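Local coordinates for CRISPR-associated protein CasA/Cse1 (Thermus thermophilus, PDB 4AN8) that serves as a subunit of the Cascade ribonucleoprotein complex of type I-E CRISPR immunity and probably takes part in selecting foreign DNA, at residues Q165-G170 with A184-P189; Y245-R250 with P268-L273; P48-E53 with I358-Y363; E120-W125 with V261-Y266. All coordinates share one frame; numbering follows the deposited sequence.

Contact 1: Q165-G170 with A184-P189; sequences QAFAPG and APVARP
A buried packing of a helix C-terminus against a beta turn joins A166, F167 and A168 to A184, V186 and A187. Helix 154-167 ends here, and A168 is its first residue outside helical geometry. The segment 184-189 is part of the connection between strands 178-181 and 191-195, and A184 to A187 form a type I turn. Two backbone hydrogen bonds hold the turn to the helix end. V186 N donates to A166 O at 3.0 Å. A184 N donates to A168 O at 2.7 Å, and this bond is nearly straight at 172°. A184 CB touches two carbonyl oxygens, A166 O and A168 O, each at 3.3 Å.

V186 makes the apolar contact with the F167 ring. Its CG2 lies over one face of the ring, displaced toward the rim, in a CH-pi contact 4.2 Å from the centroid. The same methyl meets A166 CB at 3.7 Å. V186 CG2 stands between its own backbone N and carbonyl carbon, and this directs it at the helix end. F167 CD1 also approaches V186 O, at 3.2 Å. F167 then continues to L51 and V55 of helix 50-67.

R188 turns its guanidinium back toward P169, with NH2 3.8 Å from P169 CB. Its charge is answered by D183, which also accepts from G170 N. Q348 NE2 bonds to both F167 O and A187 O. At the helix end A166 O and F167 O are thus taken by V186 N and Q348 NE2, and A168 O just beyond it by A184 N, which is consistent with their burial.

Contact 2: Y245-R250 with P268-L273; sequences YTWPAR and PGVEPL. With ACT (acetate ion), chain D.
P248 and V270 form the tight part of this contact, where the loop 245-250 meets strand 261-273. V270 N donates to P248 O at 3.2 Å, with an angle of 161° at the hydrogen. Beside this bond P248 CG packs on V270 CG2 at 3.7 Å. P248 is the centre of an inverse gamma turn. W247 CG lies anti to the backbone N (chi1 -166°), which swings the indole across the strand, its six-membered ring reaching V270 and P272. Its CZ2 touches V270 CG1 and P272 CB, at 4.0 and 4.1 Å. V270 O lies at the edge of the indole, near its plane.

The other end is looser. A249 O and G269 CA make a CH...O contact of 3.2 Å. G269 follows a cis peptide and has positive phi. One water bridges the two segments here, donating to A249 O and V270 O. R250 points away from the strand. Its NE and NH2 both donate to one oxygen of an acetate, probably from the crystallisation liquor, while NH1 returns to A249 O at 2.9 Å. K182 O is a second acceptor for NH2.

A249 O therefore receives both water and arginine. The backbone is linked directly at P248 and through one water at A249; the acetate on R250 is consistent with a spot able to take a small anion.

Contact 3: P48-E53 with I358-Y363; sequences PSPLEE and IRREVY
P50 and I358 meet in the tightest part of the contact, with P50 CD 3.4 Å from I358 CG2. That is closer than usual for two carbons. I358 CG2 is anti to the backbone N and reaches the proline ring. Its CG1 is anti to the carbonyl carbon (chi1 -80°) and runs toward L51, where I358 CD1 meets L51 CD1 at 3.7 Å. The L51 and I358 side chains cross at about a right angle. P50 CB also rests on R359 O, at 3.5 Å.

S49 is the N-cap of helix 50-67, whose first turn lies on strand 354-364, an outer strand of a three-stranded antiparallel sheet. S49 OG accepts from E52 N at 3.1 Å and more weakly from L51 N.

R360 leaves the strand toward the helix, then bends at chi3 (37°), which lays its guanidinium over P50. P50 CG stands 4.0 Å above the centre of that plane. P48 O lies at its edge. E53 extends toward the same edge, and its OE1 forms a salt bridge with R360 NH1. The modelled separation is too short, so the exact positions of the two groups are doubtful. E53 OE2 has a second charged partner in R344.

Contact 4: E120-W125 with V261-Y266; sequences ENPLPW and VRFMGY. With ACT (acetate ion), chain D.
L123 and M264 pair as antiparallel strand residues through two backbone hydrogen bonds. L123 N donates to M264 O and M264 N donates to L123 O, both at 2.8 Å. A third bond runs from W125 N to R262 O at 3.0 Å, nearly straight at 165°. P122 and P124 have no backbone N-H to give. P124 pairs with F263 in a non-hydrogen-bonded position, and P124 CA makes a CH...O contact with R262 O. Besides the M264 N-H, L123 O takes a CH...O contact from F263 CA at 3.3 Å.

The polar side-chain ends look elsewhere. W125 NE1 donates to P150 O, and R262 forms a salt bridge with E257. Y266 OH bonds with H164. Acetate OXT lies near the Y266 ring plane, but its bond to OH is weak and not settled.

Apolar pairs fill in around these bonds. L123 CD1 packs on Y266 CD2 at 3.6 Å. P122 CB meets F263 CB at 3.9 Å. The M264 chain, extended beyond CG, places its methyl CE on a polar atom instead, 3.5 Å from P124 O.

Strand 123-124 is thus a short partner of strand 261-273, which also pairs with strand 250-256. Helix 154-167 packs against W125 and V261, while strand 171-175 touches L123 and Y266.

From the N terminus, contact 3 opens first, at 48-53, and closes last, at 358-363. Its loop of 304 residues encloses the other three contacts. Contact 4 opens at 120-125 and closes at 261-266. Contact 1, a short loop between 165-170 and 184-189, nests inside it. Contact 2 opens at 245-250, before contact 4 has closed, and closes at 268-273, so the two cross. They share strand 261-273 and touch where R250 CD meets Y266 OH. Contact 1 touches contact 2 through Q165 and R250, and contact 3 through F167 and L51. Helix 154-167 thereby connects the four-stranded mixed sheet with helix 50-67 and the three-stranded sheet.

Contact 1: Q165-G170 with A184-P189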
loop_
_atom_site.group_PDB
_atom_site.type_symbol
_atom_site.label_atom_id
_atom_site.label_comp_id
_atom_site.label_asym_id
_atom_site.label_seq_id
_atom_site.Cartn_x
_atom_site.Cartn_y
_atom_site.Cartn_z
ATOM N N GLN A 165 13.281 -0.108 -5.032
ATOM C CA GLN A 165 13.105 -1.362 -5.782
ATOM C C GLN A 165 11.644 -1.813 -5.865
ATOM O O GLN A 165 11.275 -2.567 -6.782
ATOM C CB GLN A 165 13.961 -2.493 -5.171
ATOM C CG GLN A 165 15.474 -2.250 -5.211
ATOM C CD GLN A 165 16.026 -2.242 -6.639
ATOM O OE1 GLN A 165 15.326 -1.884 -7.575
ATOM N NE2 GLN A 165 17.261 -2.676 -6.806
ATOM N N ALA A 166 10.814 -1.395 -4.900
ATOM C CA ALA A 166 9.417 -1.820 -4.928
ATOM C C ALA A 166 8.539 -0.780 -5.624
ATOM O O ALA A 166 7.576 -1.133 -6.309
ATOM C CB ALA A 166 8.906 -2.114 -3.515
ATOM N N PHE A 167 8.892 0.500 -5.478
ATOM C CA PHE A 167 7.987 1.587 -5.869
ATOM C C PHE A 167 8.434 2.517 -7.030
ATOM O O PHE A 167 7.669 3.404 -7.433
ATOM C CB PHE A 167 7.669 2.450 -4.643
ATOM C CG PHE A 167 6.813 1.766 -3.625
ATOM C CD1 PHE A 167 5.445 1.670 -3.804
ATOM C CD2 PHE A 167 7.385 1.224 -2.468
ATOM C CE1 PHE A 167 4.652 1.027 -2.856
ATOM C CE2 PHE A 167 6.611 0.592 -1.521
ATOM C CZ PHE A 167 5.232 0.502 -1.716
ATOM N N ALA A 168 9.651 2.347 -7.548
ATOM C CA ALA A 168 10.083 3.221 -8.651
ATOM C C ALA A 168 9.089 3.147 -9.805
ATOM O O ALA A 168 8.827 2.071 -10.355
ATOM C CB ALA A 168 11.495 2.859 -9.151
ATOM N N PRO A 169 8.511 4.297 -10.160
ATOM C CA PRO A 169 7.692 4.423 -11.368
ATOM C C PRO A 169 8.574 4.348 -12.617
ATOM O O PRO A 169 9.733 4.784 -12.576
ATOM C CB PRO A 169 7.074 5.827 -11.220
ATOM C CG PRO A 169 8.043 6.563 -10.342
ATOM C CD PRO A 169 8.556 5.545 -9.377
ATOM N N GLY A 170 8.037 3.781 -13.699
ATOM C CA GLY A 170 8.738 3.774 -14.974
ATOM C C GLY A 170 9.005 5.186 -15.478
ATOM O O GLY A 170 8.379 6.145 -15.027
ATOM N N ALA A 184 8.514 -0.475 -11.210
ATOM C CA ALA A 184 8.823 -1.496 -10.231
ATOM C C ALA A 184 7.491 -2.145 -9.910
ATOM O O ALA A 184 6.439 -1.609 -10.297
ATOM C CB ALA A 184 9.453 -0.864 -9.001
ATOM N N PRO A 185 7.507 -3.305 -9.231
ATOM C CA PRO A 185 6.285 -4.129 -9.167
ATOM C C PRO A 185 5.088 -3.517 -8.450
ATOM O O PRO A 185 3.950 -3.807 -8.826
ATOM C CB PRO A 185 6.734 -5.389 -8.407
ATOM C CG PRO A 185 8.194 -5.435 -8.554
ATOM C CD PRO A 185 8.684 -4.009 -8.688
ATOM N N VAL A 186 5.305 -2.724 -7.407
ATOM C CA VAL A 186 4.167 -2.140 -6.717
ATOM C C VAL A 186 4.149 -0.623 -6.779
ATOM O O VAL A 186 3.616 0.025 -5.903
ATOM C CB VAL A 186 4.021 -2.657 -5.247
ATOM C CG1 VAL A 186 3.475 -4.099 -5.254
ATOM C CG2 VAL A 186 5.350 -2.556 -4.493
ATOM N N ALA A 187 4.709 -0.062 -7.838
ATOM C CA ALA A 187 4.648 1.382 -8.065
ATOM C C ALA A 187 3.222 1.952 -8.032
ATOM O O ALA A 187 3.009 3.054 -7.503
ATOM C CB ALA A 187 5.319 1.738 -9.381
ATOM N N ARG A 188 2.264 1.205 -8.586
ATOM C CA ARG A 188 0.898 1.702 -8.806
ATOM C C ARG A 188 -0.156 1.259 -7.783
ATOM O O ARG A 188 -1.037 2.038 -7.436
ATOM C CB ARG A 188 0.384 1.315 -10.209
ATOM C CG ARG A 188 1.340 1.581 -11.357
ATOM C CD ARG A 188 1.701 3.059 -11.409
ATOM N NE ARG A 188 2.812 3.317 -12.326
ATOM C CZ ARG A 188 3.231 4.531 -12.677
ATOM N NH1 ARG A 188 2.650 5.633 -12.200
ATOM N NH2 ARG A 188 4.242 4.643 -13.505
ATOM N N PRO A 189 -0.115 -0.016 -7.350
ATOM C CA PRO A 189 -1.308 -0.476 -6.647
ATOM C C PRO A 189 -1.275 -0.104 -5.196
ATOM O O PRO A 189 -0.201 0.125 -4.631
ATOM C CB PRO A 189 -1.239 -2.005 -6.785
ATOM C CG PRO A 189 0.221 -2.285 -6.949
ATOM C CD PRO A 189 0.803 -1.118 -7.680
#

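Contact 2: Y245-R250 with P268-L273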
loop_
_atom_site.group_PDB
_atom_site.type_symbol
_atom_site.label_atom_id
_atom_site.label_comp_id
_atom_site.label_asym_id
_atom_site.label_seq_id
_atom_site.Cartn_x
_atom_site.Cartn_y
_atom_site.Cartn_z
ATOM N N TYR A 245 8.323 -9.894 -4.288
ATOM C CA TYR A 245 8.633 -9.140 -3.058
ATOM C C TYR A 245 10.049 -8.557 -3.053
ATOM O O TYR A 245 10.323 -7.545 -2.404
ATOM C CB TYR A 245 8.522 -10.052 -1.828
ATOM C CG TYR A 245 7.114 -10.325 -1.329
ATOM C CD1 TYR A 245 5.981 -9.801 -1.983
ATOM C CD2 TYR A 245 6.917 -11.115 -0.204
ATOM C CE1 TYR A 245 4.708 -10.054 -1.504
ATOM C CE2 TYR A 245 5.647 -11.372 0.284
ATOM C CZ TYR A 245 4.552 -10.842 -0.358
ATOM O OH TYR A 245 3.308 -11.130 0.147
ATOM N N THR A 246 10.969 -9.228 -3.734
ATOM C CA THR A 246 12.351 -8.786 -3.709
ATOM C C THR A 246 12.850 -8.441 -5.107
ATOM O O THR A 246 14.025 -8.549 -5.392
ATOM C CB THR A 246 13.253 -9.876 -3.093
ATOM O OG1 THR A 246 13.220 -11.045 -3.923
ATOM C CG2 THR A 246 12.779 -10.222 -1.638
ATOM N N TRP A 247 11.937 -8.020 -5.973
ATOM C CA TRP A 247 12.276 -7.720 -7.351
ATOM C C TRP A 247 13.405 -6.688 -7.525
ATOM O O TRP A 247 13.370 -5.604 -6.922
ATOM C CB TRP A 247 11.032 -7.194 -8.053
ATOM C CG TRP A 247 11.159 -7.171 -9.522
ATOM C CD1 TRP A 247 11.547 -6.114 -10.298
ATOM C CD2 TRP A 247 10.927 -8.271 -10.417
ATOM N NE1 TRP A 247 11.561 -6.490 -11.627
ATOM C CE2 TRP A 247 11.180 -7.808 -11.722
ATOM C CE3 TRP A 247 10.531 -9.600 -10.235
ATOM C CZ2 TRP A 247 11.036 -8.625 -12.846
ATOM C CZ3 TRP A 247 10.396 -10.414 -11.349
ATOM C CH2 TRP A 247 10.652 -9.921 -12.641
ATOM N N PRO A 248 14.388 -6.992 -8.409
ATOM C CA PRO A 248 15.421 -5.989 -8.705
ATOM C C PRO A 248 15.013 -5.035 -9.835
ATOM O O PRO A 248 15.373 -5.263 -10.989
ATOM C CB PRO A 248 16.611 -6.849 -9.141
ATOM C CG PRO A 248 15.963 -8.008 -9.843
ATOM C CD PRO A 248 14.645 -8.270 -9.101
ATOM N N ALA A 249 14.283 -3.964 -9.511
ATOM C CA ALA A 249 13.709 -3.095 -10.541
ATOM C C ALA A 249 14.738 -2.171 -11.185
ATOM O O ALA A 249 14.577 -1.749 -12.332
ATOM C CB ALA A 249 12.591 -2.278 -9.965
ATOM N N ARG A 250 15.778 -1.834 -10.429
ATOM C CA ARG A 250 16.811 -0.960 -10.928
ATOM C C ARG A 250 18.156 -1.542 -10.550
ATOM O O ARG A 250 18.251 -2.270 -9.570
ATOM C CB ARG A 250 16.656 0.432 -10.319
ATOM C CG ARG A 250 15.312 1.114 -10.644
ATOM C CD ARG A 250 15.268 1.631 -12.113
ATOM N NE ARG A 250 14.027 2.368 -12.358
ATOM C CZ ARG A 250 12.874 1.784 -12.682
ATOM N NH1 ARG A 250 12.812 0.457 -12.844
ATOM N NH2 ARG A 250 11.785 2.519 -12.869
ATOM N N PRO A 268 19.814 0.139 -15.341
ATOM C CA PRO A 268 18.680 -0.802 -15.411
ATOM C C PRO A 268 19.056 -2.002 -14.516
ATOM O O PRO A 268 20.255 -2.176 -14.333
ATOM C CB PRO A 268 18.660 -1.160 -16.887
ATOM C CG PRO A 268 20.146 -1.082 -17.288
ATOM C CD PRO A 268 20.722 0.032 -16.499
ATOM N N GLY A 269 18.177 -2.824 -13.952
ATOM C CA GLY A 269 16.792 -3.012 -14.260
ATOM C C GLY A 269 16.666 -4.429 -14.812
ATOM O O GLY A 269 17.081 -4.669 -15.923
ATOM N N VAL A 270 16.133 -5.380 -14.054
ATOM C CA VAL A 270 15.571 -6.566 -14.699
ATOM C C VAL A 270 14.193 -6.238 -15.277
ATOM O O VAL A 270 13.325 -5.687 -14.598
ATOM C CB VAL A 270 15.473 -7.794 -13.770
ATOM C CG1 VAL A 270 14.661 -8.907 -14.443
ATOM C CG2 VAL A 270 16.838 -8.303 -13.430
ATOM N N GLU A 271 13.992 -6.586 -16.542
ATOM C CA GLU A 271 12.732 -6.284 -17.234
ATOM C C GLU A 271 11.601 -7.206 -16.826
ATOM O O GLU A 271 11.714 -8.407 -16.976
ATOM C CB GLU A 271 12.908 -6.393 -18.746
ATOM C CG GLU A 271 13.742 -5.305 -19.336
ATOM C CD GLU A 271 12.948 -4.041 -19.540
ATOM O OE1 GLU A 271 11.799 -4.152 -20.025
ATOM O OE2 GLU A 271 13.466 -2.947 -19.218
ATOM N N PRO A 272 10.490 -6.634 -16.344
ATOM C CA PRO A 272 9.316 -7.427 -15.963
ATOM C C PRO A 272 8.549 -7.915 -17.188
ATOM O O PRO A 272 8.154 -7.114 -18.016
ATOM C CB PRO A 272 8.466 -6.424 -15.162
ATOM C CG PRO A 272 8.826 -5.082 -15.759
ATOM C CD PRO A 272 10.288 -5.185 -16.135
ATOM N N LEU A 273 8.374 -9.218 -17.320
ATOM C CA LEU A 273 7.525 -9.760 -18.371
ATOM C C LEU A 273 6.146 -10.070 -17.803
ATOM O O LEU A 273 6.025 -10.459 -16.637
ATOM C CB LEU A 273 8.135 -11.026 -18.961
ATOM C CG LEU A 273 9.467 -10.848 -19.694
ATOM C CD1 LEU A 273 9.971 -12.169 -20.264
ATOM C CD2 LEU A 273 9.321 -9.798 -20.796
HETATM C C ACT D . 13.513 5.697 -13.081
HETATM O O ACT D . 13.053 4.977 -12.145
HETATM O OXT ACT D . 14.763 5.897 -13.074
HETATM C CH3 ACT D . 12.613 6.287 -14.143
HETATM O O HOH W 1 12.969 -2.908 -14.281
#

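Contact 3: P48-E53 with I358-Y363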
loop_
_atom_site.group_PDB
_atom_site.type_symbol
_atom_site.label_atom_id
_atom_site.label_comp_id
_atom_site.label_asym_id
_atom_site.label_seq_id
_atom_site.Cartn_x
_atom_site.Cartn_y
_atom_site.Cartn_z
ATOM N N PRO A 48 7.639 7.039 9.524
ATOM C CA PRO A 48 6.755 8.035 8.918
ATOM C C PRO A 48 6.415 7.704 7.460
ATOM O O PRO A 48 5.350 8.085 6.985
ATOM C CB PRO A 48 7.566 9.337 9.004
ATOM C CG PRO A 48 8.978 8.909 9.128
ATOM C CD PRO A 48 8.958 7.591 9.872
ATOM N N SER A 49 7.299 6.994 6.767
ATOM C CA SER A 49 7.041 6.605 5.380
ATOM C C SER A 49 6.222 5.333 5.178
ATOM O O SER A 49 6.661 4.233 5.526
ATOM C CB SER A 49 8.349 6.387 4.649
ATOM O OG SER A 49 8.033 5.788 3.429
ATOM N N PRO A 50 5.050 5.467 4.556
ATOM C CA PRO A 50 4.238 4.275 4.273
ATOM C C PRO A 50 4.914 3.309 3.277
ATOM O O PRO A 50 4.612 2.104 3.300
ATOM C CB PRO A 50 2.940 4.853 3.684
ATOM C CG PRO A 50 2.931 6.346 4.125
ATOM C CD PRO A 50 4.385 6.728 4.177
ATOM N N LEU A 51 5.797 3.820 2.415
ATOM C CA LEU A 51 6.523 2.959 1.485
ATOM C C LEU A 51 7.540 2.123 2.265
ATOM O O LEU A 51 7.687 0.937 2.015
ATOM C CB LEU A 51 7.223 3.781 0.392
ATOM C CG LEU A 51 6.336 4.763 -0.403
ATOM C CD1 LEU A 51 7.113 5.326 -1.603
ATOM C CD2 LEU A 51 4.982 4.136 -0.838
ATOM N N GLU A 52 8.240 2.753 3.198
ATOM C CA GLU A 52 9.160 2.046 4.082
ATOM C C GLU A 52 8.460 0.931 4.827
ATOM O O GLU A 52 8.937 -0.198 4.869
ATOM C CB GLU A 52 9.799 3.001 5.096
ATOM C CG GLU A 52 11.158 3.493 4.701
ATOM C CD GLU A 52 11.825 4.393 5.763
ATOM O OE1 GLU A 52 11.385 4.414 6.940
ATOM O OE2 GLU A 52 12.798 5.086 5.419
ATOM N N GLU A 53 7.319 1.247 5.420
ATOM C CA GLU A 53 6.559 0.245 6.148
ATOM C C GLU A 53 6.205 -0.932 5.229
ATOM O O GLU A 53 6.321 -2.094 5.628
ATOM C CB GLU A 53 5.291 0.869 6.724
ATOM C CG GLU A 53 4.423 -0.064 7.560
ATOM C CD GLU A 53 3.224 0.683 8.176
ATOM O OE1 GLU A 53 3.173 1.918 8.040
ATOM O OE2 GLU A 53 2.322 0.052 8.772
ATOM N N ILE A 358 2.006 10.117 -1.070
ATOM C CA ILE A 358 2.260 8.846 -0.434
ATOM C C ILE A 358 1.318 8.762 0.760
ATOM O O ILE A 358 1.209 9.700 1.532
ATOM C CB ILE A 358 3.747 8.769 -0.080
ATOM C CG1 ILE A 358 4.522 8.390 -1.333
ATOM C CG2 ILE A 358 4.022 7.794 0.980
ATOM C CD1 ILE A 358 5.925 8.853 -1.307
ATOM N N ARG A 359 0.590 7.661 0.880
ATOM C CA ARG A 359 -0.496 7.601 1.847
ATOM C C ARG A 359 -0.527 6.320 2.662
ATOM O O ARG A 359 -0.232 5.236 2.143
ATOM C CB ARG A 359 -1.845 7.801 1.144
ATOM C CG ARG A 359 -2.284 9.249 1.119
ATOM C CD ARG A 359 -3.313 9.553 0.045
ATOM N NE ARG A 359 -4.522 8.735 0.136
ATOM C CZ ARG A 359 -5.466 8.720 -0.803
ATOM N NH1 ARG A 359 -5.325 9.496 -1.875
ATOM N NH2 ARG A 359 -6.543 7.948 -0.676
ATOM N N ARG A 360 -0.901 6.483 3.933
ATOM C CA ARG A 360 -1.184 5.404 4.858
ATOM C C ARG A 360 -2.643 5.520 5.304
ATOM O O ARG A 360 -3.040 6.507 5.917
ATOM C CB ARG A 360 -0.243 5.476 6.070
ATOM C CG ARG A 360 -0.637 4.593 7.264
ATOM C CD ARG A 360 0.585 4.148 8.114
ATOM N NE ARG A 360 1.587 5.204 8.204
ATOM C CZ ARG A 360 2.896 5.048 8.026
ATOM N NH1 ARG A 360 3.426 3.877 7.757
ATOM N NH2 ARG A 360 3.685 6.099 8.121
ATOM N N GLU A 361 -3.456 4.521 4.992
ATOM C CA GLU A 361 -4.821 4.529 5.506
ATOM C C GLU A 361 -5.100 3.380 6.471
ATOM O O GLU A 361 -4.591 2.287 6.305
ATOM C CB GLU A 361 -5.835 4.584 4.372
ATOM C CG GLU A 361 -6.275 5.993 4.123
ATOM C CD GLU A 361 -6.656 6.244 2.699
ATOM O OE1 GLU A 361 -7.411 5.415 2.129
ATOM O OE2 GLU A 361 -6.195 7.277 2.156
ATOM N N VAL A 362 -5.891 3.651 7.499
ATOM C CA VAL A 362 -6.177 2.657 8.504
ATOM C C VAL A 362 -7.691 2.420 8.563
ATOM O O VAL A 362 -8.484 3.370 8.593
ATOM C CB VAL A 362 -5.632 3.090 9.879
ATOM C CG1 VAL A 362 -5.792 1.970 10.894
ATOM C CG2 VAL A 362 -4.173 3.481 9.764
ATOM N N TYR A 363 -8.093 1.154 8.552
ATOM C CA TYR A 363 -9.512 0.809 8.622
ATOM C C TYR A 363 -9.684 -0.308 9.624
ATOM O O TYR A 363 -8.751 -1.071 9.865
ATOM C CB TYR A 363 -10.039 0.341 7.270
ATOM C CG TYR A 363 -9.951 1.388 6.202
ATOM C CD1 TYR A 363 -10.912 2.382 6.111
ATOM C CD2 TYR A 363 -8.892 1.407 5.305
ATOM C CE1 TYR A 363 -10.832 3.361 5.162
ATOM C CE2 TYR A 363 -8.798 2.389 4.336
ATOM C CZ TYR A 363 -9.770 3.368 4.267
ATOM O OH TYR A 363 -9.709 4.351 3.309
#

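Contact 4: E120-W125 with V261-Y266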
loop_
_atom_site.group_PDB
_atom_site.type_symbol
_atom_site.label_atom_id
_atom_site.label_comp_id
_atom_site.label_asym_id
_atom_site.label_seq_id
_atom_site.Cartn_x
_atom_site.Cartn_y
_atom_site.Cartn_z
ATOM N N GLU A 120 31.968 5.681 -11.344
ATOM C CA GLU A 120 32.193 6.959 -12.016
ATOM C C GLU A 120 30.906 7.657 -12.433
ATOM O O GLU A 120 29.995 7.036 -12.987
ATOM C CB GLU A 120 33.111 6.782 -13.226
ATOM C CG GLU A 120 34.370 7.620 -13.149
ATOM C CD GLU A 120 34.998 7.850 -14.505
ATOM O OE1 GLU A 120 34.635 8.847 -15.166
ATOM O OE2 GLU A 120 35.856 7.036 -14.910
ATOM N N ASN A 121 30.853 8.964 -12.187
ATOM C CA ASN A 121 29.682 9.736 -12.505
ATOM C C ASN A 121 28.362 9.196 -11.931
ATOM O O ASN A 121 27.432 8.885 -12.644
ATOM C CB ASN A 121 29.626 9.999 -13.999
ATOM C CG ASN A 121 30.893 10.667 -14.523
ATOM O OD1 ASN A 121 31.480 10.206 -15.470
ATOM N ND2 ASN A 121 31.307 11.746 -13.901
ATOM N N PRO A 122 28.338 9.103 -10.615
ATOM C CA PRO A 122 27.262 8.528 -9.837
ATOM C C PRO A 122 26.089 9.448 -9.646
ATOM O O PRO A 122 26.186 10.572 -9.978
ATOM C CB PRO A 122 27.947 8.256 -8.518
ATOM C CG PRO A 122 28.898 9.268 -8.417
ATOM C CD PRO A 122 29.384 9.611 -9.744
ATOM N N LEU A 123 24.977 8.940 -9.157
ATOM C CA LEU A 123 23.830 9.746 -8.805
ATOM C C LEU A 123 23.741 9.885 -7.305
ATOM O O LEU A 123 24.230 9.080 -6.599
ATOM C CB LEU A 123 22.545 9.141 -9.338
ATOM C CG LEU A 123 22.362 8.829 -10.806
ATOM C CD1 LEU A 123 20.996 8.386 -11.086
ATOM C CD2 LEU A 123 22.684 9.979 -11.615
ATOM N N PRO A 124 23.121 10.983 -6.831
ATOM C CA PRO A 124 22.914 11.175 -5.387
ATOM C C PRO A 124 21.918 10.150 -4.903
ATOM O O PRO A 124 20.999 9.830 -5.660
ATOM C CB PRO A 124 22.264 12.563 -5.285
ATOM C CG PRO A 124 22.271 13.138 -6.680
ATOM C CD PRO A 124 22.467 12.027 -7.639
ATOM N N TRP A 125 22.088 9.650 -3.681
ATOM C CA TRP A 125 21.168 8.662 -3.134
ATOM C C TRP A 125 19.759 9.215 -3.062
ATOM O O TRP A 125 18.797 8.455 -2.974
ATOM C CB TRP A 125 21.623 8.156 -1.762
ATOM C CG TRP A 125 21.417 9.108 -0.622
ATOM C CD1 TRP A 125 22.204 10.170 -0.290
ATOM C CD2 TRP A 125 20.376 9.055 0.361
ATOM N NE1 TRP A 125 21.717 10.791 0.827
ATOM C CE2 TRP A 125 20.593 10.129 1.252
ATOM C CE3 TRP A 125 19.280 8.207 0.574
ATOM C CZ2 TRP A 125 19.747 10.387 2.348
ATOM C CZ3 TRP A 125 18.438 8.454 1.673
ATOM C CH2 TRP A 125 18.677 9.539 2.538
ATOM N N VAL A 261 26.538 7.029 3.227
ATOM C CA VAL A 261 26.358 7.004 1.782
ATOM C C VAL A 261 25.870 8.355 1.283
ATOM O O VAL A 261 24.947 8.936 1.852
ATOM C CB VAL A 261 25.322 5.922 1.361
ATOM C CG1 VAL A 261 24.953 6.082 -0.105
ATOM C CG2 VAL A 261 25.855 4.528 1.656
ATOM N N ARG A 262 26.491 8.841 0.212
ATOM C CA ARG A 262 26.024 10.040 -0.478
ATOM C C ARG A 262 25.599 9.755 -1.916
ATOM O O ARG A 262 24.678 10.381 -2.418
ATOM C CB ARG A 262 27.112 11.121 -0.501
ATOM C CG ARG A 262 27.470 11.737 0.848
ATOM C CD ARG A 262 28.564 12.819 0.682
ATOM N NE ARG A 262 28.819 13.525 1.928
ATOM C CZ ARG A 262 29.749 13.181 2.812
ATOM N NH1 ARG A 262 30.550 12.144 2.584
ATOM N NH2 ARG A 262 29.884 13.884 3.926
ATOM N N PHE A 263 26.309 8.843 -2.579
ATOM C CA PHE A 263 26.165 8.585 -4.013
ATOM C C PHE A 263 26.022 7.100 -4.344
ATOM O O PHE A 263 26.316 6.231 -3.525
ATOM C CB PHE A 263 27.373 9.147 -4.795
ATOM C CG PHE A 263 27.512 10.628 -4.696
ATOM C CD1 PHE A 263 26.730 11.461 -5.467
ATOM C CD2 PHE A 263 28.415 11.189 -3.819
ATOM C CE1 PHE A 263 26.847 12.840 -5.373
ATOM C CE2 PHE A 263 28.529 12.562 -3.712
ATOM C CZ PHE A 263 27.736 13.386 -4.488
ATOM N N MET A 264 25.573 6.826 -5.567
ATOM C CA MET A 264 25.331 5.473 -6.020
ATOM C C MET A 264 25.588 5.335 -7.525
ATOM O O MET A 264 25.338 6.265 -8.303
ATOM C CB MET A 264 23.884 5.080 -5.702
ATOM C CG MET A 264 22.839 5.901 -6.429
ATOM S SD MET A 264 21.158 5.429 -5.902
ATOM C CE MET A 264 20.174 6.591 -6.831
ATOM N N GLY A 265 26.089 4.169 -7.926
ATOM C CA GLY A 265 26.079 3.777 -9.321
ATOM C C GLY A 265 24.638 3.424 -9.591
ATOM O O GLY A 265 23.945 2.980 -8.669
ATOM N N TYR A 266 24.184 3.615 -10.827
ATOM C CA TYR A 266 22.776 3.487 -11.160
ATOM C C TYR A 266 22.579 3.066 -12.618
ATOM O O TYR A 266 23.210 3.615 -13.517
ATOM C CB TYR A 266 22.067 4.820 -10.890
ATOM C CG TYR A 266 20.553 4.709 -10.850
ATOM C CD1 TYR A 266 19.904 4.211 -9.713
ATOM C CD2 TYR A 266 19.768 5.093 -11.935
ATOM C CE1 TYR A 266 18.539 4.085 -9.658
ATOM C CE2 TYR A 266 18.366 4.971 -11.885
ATOM C CZ TYR A 266 17.768 4.460 -10.737
ATOM O OH TYR A 266 16.385 4.319 -10.649
HETATM C C ACT D . 13.513 5.697 -13.081
HETATM O O ACT D . 13.053 4.977 -12.145
HETATM O OXT ACT D . 14.763 5.897 -13.074
HETATM C CH3 ACT D . 12.613 6.287 -14.143
#